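Local atomic coordinates of methyl-accepting chemotaxis protein (Vibrio parahaemolyticus, PDB entry 4EXO), a protein that probably senses small ligands such as pyruvic acid in the periplasm through a PAS-like Cache domain and relays the signal for chemotaxis. Residues 76-80 with 81-85; 92-95 with 96-100. One frame throughout, in Å; residues are numbered along the deposited sequence.

Interaction 1. Residues 76-80 with 81-85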
ATOM      1  N   PRO A  76     -15.728  13.063   1.444  1.00 18.87           N
ATOM      2  CA  PRO A  76     -14.952  14.208   1.959  1.00 19.76           C
ATOM      3  C   PRO A  76     -15.786  15.303   2.645  1.00 20.45           C
ATOM      4  O   PRO A  76     -15.211  16.112   3.374  1.00 20.07           O
ATOM      5  CB  PRO A  76     -14.223  14.724   0.714  1.00 20.81           C
ATOM      6  CG  PRO A  76     -15.121  14.291  -0.442  1.00 19.91           C
ATOM      7  CD  PRO A  76     -15.596  12.940  -0.034  1.00 18.78           C
ATOM      8  N   SER A  77     -17.114  15.282   2.460  1.00 20.54           N
ATOM      9  CA  SER A  77     -18.031  16.126   3.227  1.00 21.27           C
ATOM     10  C   SER A  77     -18.039  15.858   4.745  1.00 20.88           C
ATOM     11  O   SER A  77     -18.530  16.690   5.518  1.00 21.51           O
ATOM     12  CB  SER A  77     -19.458  16.101   2.646  1.00 21.08           C
ATOM     13  OG  SER A  77     -20.066  14.827   2.764  1.00 23.10           O
ATOM     14  N   LEU A  78     -17.447  14.743   5.191  1.00 20.01           N
ATOM     15  CA  LEU A  78     -17.302  14.490   6.642  1.00 19.55           C
ATOM     16  C   LEU A  78     -16.220  15.374   7.247  1.00 18.90           C
ATOM     17  O   LEU A  78     -16.184  15.556   8.476  1.00 19.29           O
ATOM     18  CB  LEU A  78     -16.968  12.999   6.934  1.00 19.34           C
ATOM     19  CG  LEU A  78     -18.072  12.001   6.560  1.00 20.56           C
ATOM     20  CD1 LEU A  78     -17.635  10.541   6.957  1.00 20.64           C
ATOM     21  CD2 LEU A  78     -19.413  12.399   7.228  1.00 21.10           C
ATOM     22  N   GLU A  79     -15.330  15.897   6.401  1.00 19.19           N
ATOM     23  CA  GLU A  79     -14.121  16.603   6.894  1.00 19.94           C
ATOM     24  C   GLU A  79     -14.549  17.851   7.663  1.00 21.34           C
ATOM     25  O   GLU A  79     -15.415  18.615   7.193  1.00 19.37           O
ATOM     26  CB  GLU A  79     -13.147  16.925   5.751  1.00 21.63           C
ATOM     27  CG  GLU A  79     -12.522  15.640   5.128  1.00 21.04           C
ATOM     28  CD  GLU A  79     -11.758  15.846   3.830  1.00 26.98           C
ATOM     29  OE1 GLU A  79     -11.563  17.004   3.398  1.00 26.74           O
ATOM     30  OE2 GLU A  79     -11.347  14.818   3.238  1.00 23.37           O
ATOM     31  N   GLY A  80     -13.991  18.002   8.864  1.00 21.45           N
ATOM     32  CA  GLY A  80     -14.368  19.078   9.777  1.00 22.87           C
ATOM     33  C   GLY A  80     -15.560  18.777  10.667  1.00 23.15           C
ATOM     34  O   GLY A  80     -15.881  19.571  11.559  1.00 24.20           O
ATOM     35  N   LYS A  81     -16.251  17.657  10.462  1.00 22.93           N
ATOM     36  CA  LYS A  81     -17.357  17.305  11.377  1.00 22.98           C
ATOM     37  C   LYS A  81     -16.862  16.534  12.608  1.00 23.10           C
ATOM     38  O   LYS A  81     -16.005  15.663  12.486  1.00 22.35           O
ATOM     39  CB  LYS A  81     -18.454  16.485  10.702  1.00 23.16           C
ATOM     40  CG  LYS A  81     -19.077  17.212   9.476  1.00 25.98           C
ATOM     41  CD  LYS A  81     -20.290  16.462   8.926  1.00 30.31           C
ATOM     42  CE  LYS A  81     -20.992  17.250   7.780  1.00 32.01           C
ATOM     43  NZ  LYS A  81     -21.306  18.646   8.218  1.00 35.81           N
ATOM     44  N   ASN A  82     -17.442  16.842  13.771  1.00 21.27           N
ATOM     45  CA  ASN A  82     -17.146  16.088  14.995  1.00 21.97           C
ATOM     46  C   ASN A  82     -18.021  14.837  15.107  1.00 21.31           C
ATOM     47  O   ASN A  82     -19.240  14.918  15.317  1.00 21.48           O
ATOM     48  CB  ASN A  82     -17.346  17.005  16.208  1.00 22.45           C
ATOM     49  CG  ASN A  82     -16.885  16.384  17.492  1.00 23.78           C
ATOM     50  OD1 ASN A  82     -17.098  15.189  17.744  1.00 23.77           O
ATOM     51  ND2 ASN A  82     -16.279  17.209  18.342  1.00 25.07           N
ATOM     52  N   LEU A  83     -17.402  13.677  14.953  1.00 18.54           N
ATOM     53  CA  LEU A  83     -18.127  12.391  14.982  1.00 20.13           C
ATOM     54  C   LEU A  83     -17.767  11.557  16.200  1.00 19.68           C
ATOM     55  O   LEU A  83     -17.979  10.336  16.218  1.00 21.05           O
ATOM     56  CB  LEU A  83     -17.876  11.569  13.696  1.00 19.57           C
ATOM     57  CG  LEU A  83     -18.252  12.248  12.365  1.00 21.38           C
ATOM     58  CD1 LEU A  83     -18.043  11.229  11.175  1.00 21.73           C
ATOM     59  CD2 LEU A  83     -19.646  12.794  12.351  1.00 25.94           C
ATOM     60  N   TYR A  84     -17.272  12.226  17.237  1.00 20.48           N
ATOM     61  CA  TYR A  84     -16.895  11.539  18.491  1.00 21.01           C
ATOM     62  C   TYR A  84     -18.028  10.685  19.090  1.00 22.81           C
ATOM     63  O   TYR A  84     -17.793   9.551  19.550  1.00 22.63           O
ATOM     64  CB  TYR A  84     -16.356  12.528  19.527  1.00 20.77           C
ATOM     65  CG  TYR A  84     -15.652  11.779  20.641  1.00 21.80           C
ATOM     66  CD1 TYR A  84     -14.341  11.332  20.478  1.00 24.64           C
ATOM     67  CD2 TYR A  84     -16.331  11.448  21.817  1.00 25.19           C
ATOM     68  CE1 TYR A  84     -13.685  10.604  21.504  1.00 25.89           C
ATOM     69  CE2 TYR A  84     -15.694  10.695  22.851  1.00 25.96           C
ATOM     70  CZ  TYR A  84     -14.377  10.293  22.673  1.00 27.67           C
ATOM     71  OH  TYR A  84     -13.753   9.571  23.663  1.00 25.60           O
ATOM     72  N   ASP A  85     -19.253  11.216  19.065  1.00 24.39           N
ATOM     73  CA  ASP A  85     -20.420  10.504  19.608  1.00 26.35           C
ATOM     74  C   ASP A  85     -21.073   9.529  18.640  1.00 26.26           C
ATOM     75  O   ASP A  85     -22.081   8.901  18.981  1.00 25.18           O
ATOM     76  CB  ASP A  85     -21.508  11.495  20.066  1.00 28.82           C
ATOM     77  CG  ASP A  85     -21.017  12.469  21.111  1.00 34.04           C
ATOM     78  OD1 ASP A  85     -20.162  12.075  21.942  1.00 38.04           O
ATOM     79  OD2 ASP A  85     -21.500  13.633  21.103  1.00 40.22           O
TER
HETATM   80  O   HOH W   1     -18.759  19.531   7.157  1.00 64.67           O
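Lys81 folds its side chain back over the turn that precedes it, so that the aliphatic part of the chain lies along the carbonyls of Ser77 and Leu78. The turn is a type II beta turn from Leu78 to Lys81, closed by Lys81 N donating to Leu78 O at 2.9 Å. It lies in the loop between strand 69-72 and helix 94-104, tied back to the strand by backbone hydrogen bonds of Gly80 and Lys81 with Asn69. Gly80, third in the turn, has a positive phi. CB of Lys81 lies 3.3 Å from Leu78 O through the backbone of the turn; CG stands anti to its own carbonyl carbon (chi1 -58°), which brings it to 3.5 Å from the same Leu78 O, and the next two torsions extend the chain until CE comes 3.4 Å from Ser77 O. A final bend at chi4 (-53°) swings NZ toward a water 2.9 Å away, and that water donates in turn to Ser77 O. The leucines meet through one methyl each, Leu78 CD1 and Leu83 CD1 lying 4.3 Å apart. Farther along, Asn82 OD1 accepts from Tyr84 N at 3.0 Å, an Asx turn. The Glu79 carboxylate is engaged by salt bridges to Lys46 and Lys50 and by a hydrogen bond from His72 N. Lys81 is thus joined to the turn by its backbone N-H, by methylene packing and through water, without a carboxylate partner within the two segments; the ammonium group probably gains some electrostatic stabilisation from the water and the nearby carbonyl of Ser77.

Interaction 2. Residues 92-95 with 96-100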
ATOM      1  N   VAL A  92     -21.905   0.516  18.448  1.00 21.86           N
ATOM      2  CA  VAL A  92     -20.440   0.637  18.640  1.00 21.32           C
ATOM      3  C   VAL A  92     -20.048   2.117  18.474  1.00 21.08           C
ATOM      4  O   VAL A  92     -20.380   2.724  17.448  1.00 20.87           O
ATOM      5  CB  VAL A  92     -19.604  -0.232  17.650  1.00 21.17           C
ATOM      6  CG1 VAL A  92     -18.033   0.095  17.816  1.00 20.10           C
ATOM      7  CG2 VAL A  92     -19.830  -1.713  17.875  1.00 22.97           C
ATOM      8  N   ALA A  93     -19.368   2.705  19.474  1.00 19.75           N
ATOM      9  CA  ALA A  93     -18.875   4.070  19.350  1.00 19.78           C
ATOM     10  C   ALA A  93     -17.616   4.020  18.504  1.00 19.21           C
ATOM     11  O   ALA A  93     -16.491   3.793  18.994  1.00 17.99           O
ATOM     12  CB  ALA A  93     -18.613   4.723  20.729  1.00 20.64           C
ATOM     13  N   VAL A  94     -17.821   4.172  17.200  1.00 18.14           N
ATOM     14  CA  VAL A  94     -16.769   3.885  16.224  1.00 18.33           C
ATOM     15  C   VAL A  94     -15.536   4.804  16.349  1.00 18.33           C
ATOM     16  O   VAL A  94     -14.401   4.314  16.366  1.00 16.96           O
ATOM     17  CB  VAL A  94     -17.343   3.972  14.745  1.00 18.48           C
ATOM     18  CG1 VAL A  94     -16.220   3.705  13.684  1.00 18.97           C
ATOM     19  CG2 VAL A  94     -18.502   2.972  14.577  1.00 18.43           C
ATOM     20  N   ILE A  95     -15.771   6.119  16.379  1.00 19.06           N
ATOM     21  CA  ILE A  95     -14.667   7.096  16.340  1.00 19.13           C
ATOM     22  C   ILE A  95     -13.899   7.052  17.674  1.00 19.92           C
ATOM     23  O   ILE A  95     -12.640   7.014  17.707  1.00 18.86           O
ATOM     24  CB  ILE A  95     -15.155   8.532  15.947  1.00 19.98           C
ATOM     25  CG1 ILE A  95     -15.318   8.659  14.424  1.00 21.99           C
ATOM     26  CG2 ILE A  95     -14.063   9.580  16.190  1.00 19.68           C
ATOM     27  CD1 ILE A  95     -16.166   7.670  13.787  1.00 24.37           C
ATOM     28  N   ALA A  96     -14.636   7.041  18.766  1.00 19.61           N
ATOM     29  CA  ALA A  96     -13.978   6.973  20.077  1.00 20.81           C
ATOM     30  C   ALA A  96     -13.196   5.657  20.189  1.00 21.00           C
ATOM     31  O   ALA A  96     -12.086   5.623  20.740  1.00 21.07           O
ATOM     32  CB  ALA A  96     -14.994   7.067  21.196  1.00 20.22           C
ATOM     33  N   GLY A  97     -13.790   4.582  19.666  1.00 20.51           N
ATOM     34  CA  GLY A  97     -13.156   3.264  19.715  1.00 20.44           C
ATOM     35  C   GLY A  97     -11.862   3.218  18.916  1.00 19.80           C
ATOM     36  O   GLY A  97     -10.891   2.601  19.356  1.00 18.68           O
ATOM     37  N   LEU A  98     -11.832   3.868  17.743  1.00 18.96           N
ATOM     38  CA  LEU A  98     -10.615   3.883  16.921  1.00 18.62           C
ATOM     39  C   LEU A  98      -9.542   4.766  17.537  1.00 18.69           C
ATOM     40  O   LEU A  98      -8.324   4.445  17.469  1.00 17.08           O
ATOM     41  CB  LEU A  98     -10.891   4.344  15.485  1.00 18.77           C
ATOM     42  CG  LEU A  98     -11.642   3.337  14.591  1.00 20.58           C
ATOM     43  CD1 LEU A  98     -12.304   4.079  13.384  1.00 19.29           C
ATOM     44  CD2 LEU A  98     -10.662   2.275  14.090  1.00 21.49           C
ATOM     45  N   ILE A  99      -9.980   5.867  18.147  1.00 18.30           N
ATOM     46  CA  ILE A  99      -8.998   6.783  18.754  1.00 18.60           C
ATOM     47  C   ILE A  99      -8.329   5.989  19.886  1.00 19.24           C
ATOM     48  O   ILE A  99      -7.096   5.954  19.984  1.00 18.22           O
ATOM     49  CB  ILE A  99      -9.665   8.059  19.309  1.00 17.97           C
ATOM     50  CG1 ILE A  99     -10.109   8.975  18.143  1.00 17.00           C
ATOM     51  CG2 ILE A  99      -8.677   8.829  20.218  1.00 19.57           C
ATOM     52  CD1 ILE A  99     -11.231   9.987  18.625  1.00 18.76           C
ATOM     53  N   ASP A 100      -9.140   5.354  20.717  1.00 20.63           N
ATOM     54  CA  ASP A 100      -8.582   4.562  21.847  1.00 21.62           C
ATOM     55  C   ASP A 100      -7.759   3.339  21.404  1.00 21.14           C
ATOM     56  O   ASP A 100      -6.693   3.076  21.977  1.00 21.00           O
ATOM     57  CB  ASP A 100      -9.678   4.128  22.809  1.00 21.71           C
ATOM     58  CG  ASP A 100     -10.295   5.315  23.574  1.00 27.56           C
ATOM     59  OD1 ASP A 100      -9.722   6.457  23.566  1.00 29.86           O
ATOM     60  OD2 ASP A 100     -11.362   5.086  24.178  1.00 29.61           O
TER
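Ala93 and Gly97 open the first turn of helix 94-104, with Ala93 at the N-cap and its carbonyl O accepting from Gly97 N at 2.9 Å. Two more i to i+4 bonds follow, from Leu98 N to Val94 O and from Ile99 N to Ile95 O, each also 2.9 Å long. Gly97, without a side chain, passes close to Ala93 O. On one flank of the helix Val94 and Leu98 lie side by side and point the same way, CG1 of Val94 meeting CD1 of Leu98 at 3.9 Å. Val94 places that methyl anti to its backbone N (chi1 179°), while Leu98 CG lies 3.4 Å from Val94 O, the oxygen its own N-H binds. The isoleucines instead meet at a slant: Ile95 CG2 approaches CD1 of Ile99 at 3.8 Å, and Ile99 CG1 lies 3.2 Å from Ile95 O. Aliphatic carbons thus lie beside backbone oxygens already engaged in helix bonds. At the cap itself, Ala93 CB and Ala96 CB make a looser contact at 4.3 Å. Val94 and Leu98 both touch the bound pyruvic acid, so this flank forms part of the ligand pocket. The helix rests on the sheet, Val94 against Phe111 and Trp113 and Leu98 against Leu109 of strand 108-115, with Ile95 reaching Tyr63 and Leu98 reaching Phe61 of strand 61-63; the loop before the helix also packs against it.

In the fold
Both interactions belong to the Cache domain and follow one another along the chain, their centres about 13 Å apart. Interaction 1 is a surface contact in the loop after strand 69-72, held by a turn, an Asx turn and a water bridge; interaction 2 is partly buried, built on regular helix bonds and aliphatic side chains. The loop end of interaction 1 packs directly on the helix: Leu83 O lies 3.4 Å from Ile95 CB, and Tyr84 lays ring atoms CZ and CE1 against Ala96 CB and Ile99 CD1. Interaction 2 supplies pocket residues, the side chain of Leu98 about 4 Å from the pyruvic acid, while in interaction 1 that of Leu78 stays about 5 Å away.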